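Local structure of putative DNA helicase (Lactobacillus plantarum, 3DMN) at residues D48-Q53 with I119-N124. The protein probably unwinds DNA as a UvrD-like helicase, of which this is the C-terminal domain. Sequence-based numbering, arbitrary orientation. Where two conformers were deposited one is given.
Sequences DQVVDQ and IVWNAN. With ACT (acetate ion), chain K; ACT (acetate ion), chain L.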
loop_
_atom_site.group_PDB
_atom_site.type_symbol
_atom_site.label_atom_id
_atom_site.label_comp_id
_atom_site.label_asym_id
_atom_site.label_seq_id
_atom_site.Cartn_x
_atom_site.Cartn_y
_atom_site.Cartn_z
ATOM N N ASP A 48 0.442 -10.483 -9.036
ATOM C CA ASP A 48 1.694 -10.405 -9.811
ATOM C C ASP A 48 2.442 -9.096 -9.463
ATOM O O ASP A 48 3.678 -9.066 -9.286
ATOM C CB ASP A 48 1.402 -10.335 -11.311
ATOM C CG ASP A 48 0.932 -11.673 -11.918
ATOM O OD1 ASP A 48 0.917 -12.721 -11.220
ATOM O OD2 ASP A 48 0.701 -11.703 -13.162
ATOM N N GLN A 49 1.692 -7.992 -9.425
ATOM C CA GLN A 49 2.363 -6.715 -9.179
ATOM C C GLN A 49 2.910 -6.626 -7.771
ATOM O O GLN A 49 3.980 -6.024 -7.555
ATOM C CB GLN A 49 1.474 -5.506 -9.502
ATOM C CG GLN A 49 2.169 -4.166 -9.246
ATOM C CD GLN A 49 3.491 -3.956 -9.992
ATOM O OE1 GLN A 49 3.701 -4.448 -11.109
ATOM N NE2 GLN A 49 4.392 -3.194 -9.367
ATOM N N VAL A 50 2.196 -7.193 -6.804
ATOM C CA VAL A 50 2.707 -7.239 -5.424
ATOM C C VAL A 50 4.029 -8.042 -5.370
ATOM O O VAL A 50 5.009 -7.627 -4.739
ATOM C CB VAL A 50 1.684 -7.839 -4.464
ATOM C CG1 VAL A 50 2.275 -7.990 -3.102
ATOM C CG2 VAL A 50 0.425 -6.929 -4.405
ATOM N N VAL A 51 4.043 -9.197 -6.020
ATOM C CA VAL A 51 5.261 -10.036 -6.049
ATOM C C VAL A 51 6.442 -9.246 -6.644
ATOM O O VAL A 51 7.568 -9.210 -6.096
ATOM C CB VAL A 51 4.987 -11.323 -6.849
ATOM C CG1 VAL A 51 6.277 -12.069 -7.182
ATOM C CG2 VAL A 51 4.074 -12.243 -6.027
ATOM N N ASP A 52 6.154 -8.576 -7.752
ATOM C CA ASP A 52 7.136 -7.809 -8.482
ATOM C C ASP A 52 7.650 -6.618 -7.651
ATOM O O ASP A 52 8.880 -6.359 -7.606
ATOM C CB ASP A 52 6.560 -7.311 -9.784
ATOM C CG ASP A 52 6.312 -8.416 -10.772
ATOM O OD1 ASP A 52 6.640 -9.584 -10.486
ATOM O OD2 ASP A 52 5.821 -8.082 -11.878
ATOM N N GLN A 53 6.727 -5.916 -6.992
ATOM C CA GLN A 53 7.119 -4.802 -6.128
ATOM C C GLN A 53 7.958 -5.255 -4.929
ATOM O O GLN A 53 8.915 -4.593 -4.537
ATOM C CB GLN A 53 5.889 -4.026 -5.658
ATOM C CG GLN A 53 6.278 -2.696 -4.965
ATOM C CD GLN A 53 6.852 -1.701 -5.941
ATOM O OE1 GLN A 53 7.907 -1.092 -5.690
ATOM N NE2 GLN A 53 6.202 -1.559 -7.068
ATOM N N ILE A 119 3.094 -1.298 0.531
ATOM C CA ILE A 119 2.272 -1.591 -0.669
ATOM C C ILE A 119 0.813 -1.577 -0.230
ATOM O O ILE A 119 0.445 -2.359 0.647
ATOM C CB ILE A 119 2.630 -2.947 -1.245
ATOM C CG1 ILE A 119 4.090 -2.969 -1.713
ATOM C CG2 ILE A 119 1.651 -3.357 -2.414
ATOM C CD1 ILE A 119 4.623 -4.426 -2.025
ATOM N N VAL A 120 0.009 -0.646 -0.764
ATOM C CA VAL A 120 -1.414 -0.591 -0.449
ATOM C C VAL A 120 -2.128 -1.592 -1.332
ATOM O O VAL A 120 -2.163 -1.459 -2.555
ATOM C CB VAL A 120 -1.999 0.835 -0.674
ATOM C CG1 VAL A 120 -3.442 0.872 -0.261
ATOM C CG2 VAL A 120 -1.179 1.842 0.125
ATOM N N TRP A 121 -2.760 -2.581 -0.694
ATOM C CA TRP A 121 -3.414 -3.631 -1.483
ATOM C C TRP A 121 -4.839 -3.242 -1.879
ATOM O O TRP A 121 -5.751 -3.021 -1.036
ATOM C CB TRP A 121 -3.412 -4.992 -0.729
ATOM C CG TRP A 121 -4.255 -6.000 -1.404
ATOM C CD1 TRP A 121 -5.412 -6.583 -0.911
ATOM C CD2 TRP A 121 -4.081 -6.511 -2.730
ATOM N NE1 TRP A 121 -5.941 -7.469 -1.847
ATOM C CE2 TRP A 121 -5.152 -7.422 -2.978
ATOM C CE3 TRP A 121 -3.109 -6.320 -3.726
ATOM C CZ2 TRP A 121 -5.259 -8.123 -4.178
ATOM C CZ3 TRP A 121 -3.245 -7.008 -4.950
ATOM C CH2 TRP A 121 -4.314 -7.887 -5.146
ATOM N N ASN A 122 -5.024 -3.179 -3.193
ATOM C CA ASN A 122 -6.357 -3.025 -3.795
ATOM C C ASN A 122 -7.018 -1.692 -3.458
ATOM O O ASN A 122 -8.149 -1.638 -2.940
ATOM C CB ASN A 122 -7.283 -4.204 -3.545
ATOM C CG ASN A 122 -8.204 -4.431 -4.747
ATOM O OD1 ASN A 122 -8.130 -3.648 -5.689
ATOM N ND2 ASN A 122 -9.090 -5.442 -4.698
ATOM N N ALA A 123 -6.310 -0.644 -3.830
ATOM C CA ALA A 123 -6.781 0.733 -3.711
ATOM C C ALA A 123 -7.733 1.071 -4.865
ATOM O O ALA A 123 -7.483 2.033 -5.624
ATOM C CB ALA A 123 -5.565 1.695 -3.760
ATOM N N ASN A 124 -8.810 0.295 -4.982
ATOM C CA ASN A 124 -9.640 0.377 -6.165
ATOM C C ASN A 124 -10.968 1.078 -5.883
ATOM O O ASN A 124 -11.171 1.657 -4.796
ATOM C CB ASN A 124 -9.870 -1.010 -6.784
ATOM C CG ASN A 124 -10.747 -1.903 -5.914
ATOM O OD1 ASN A 124 -11.090 -1.539 -4.792
ATOM N ND2 ASN A 124 -11.119 -3.088 -6.443
HETATM C C ACT K . -9.103 -8.115 -2.258
HETATM O O ACT K . -8.381 -8.938 -1.551
HETATM O OXT ACT K . -9.194 -6.877 -1.961
HETATM C CH3 ACT K . -9.854 -8.569 -3.463
HETATM C C ACT L . -10.873 -7.562 -7.005
HETATM O O ACT L . -10.124 -8.293 -6.305
HETATM O OXT ACT L . -10.912 -6.329 -6.787
HETATM C CH3 ACT L . -11.709 -8.163 -8.097
#
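Val50 holds CG2 anti to its carbonyl carbon, and Trp121 swings its indole out with CG anti to the backbone N (chi1 171°), which brings the methyl against the benzo part of the ring. This is a helix packed on a parallel beta-sheet, as in the alpha/beta fold of P-loop NTPases and consistent with a UvrD-like helicase C-terminal domain. Segment 48-53, on helix 43-59, runs nearly antiparallel to 119-121 of strand 118-121. Their short axes make 168° and come within 10.3 Å.

The side chains of Val50 and Trp121 cross at about a right angle. Val50 CG2 comes obliquely to the ring, 3.6 Å from Trp121 CE3 and nearly as close to CZ3. The same methyl lies 4.3 Å from Ile119 CG2, so it bridges two alternate residues of the strand. Further along the helix, Ile119 reaches Gln53 with its terminal methyl. Ile119 CD1 sits 3.8 Å from Gln53 CG and also touches CB, so the aliphatic part of the glutamine does the packing. Leu81 and Ile66 also touch Val50 in this buried layer. An alanine in place of Trp121 would probably open a gap beside Val50 CG2 and leave the acetate of chain K without its indole donor.

Beyond the strand, Asn122 CB lies over one face of the indole, towards its rim. Asn122 ND2 donates to both acetates, which probably come from the crystallisation liquor. At the ring edge, in plane, Trp121 NE1 gives an almost straight hydrogen bond (173°) to O of the chain K acetate at 2.9 Å.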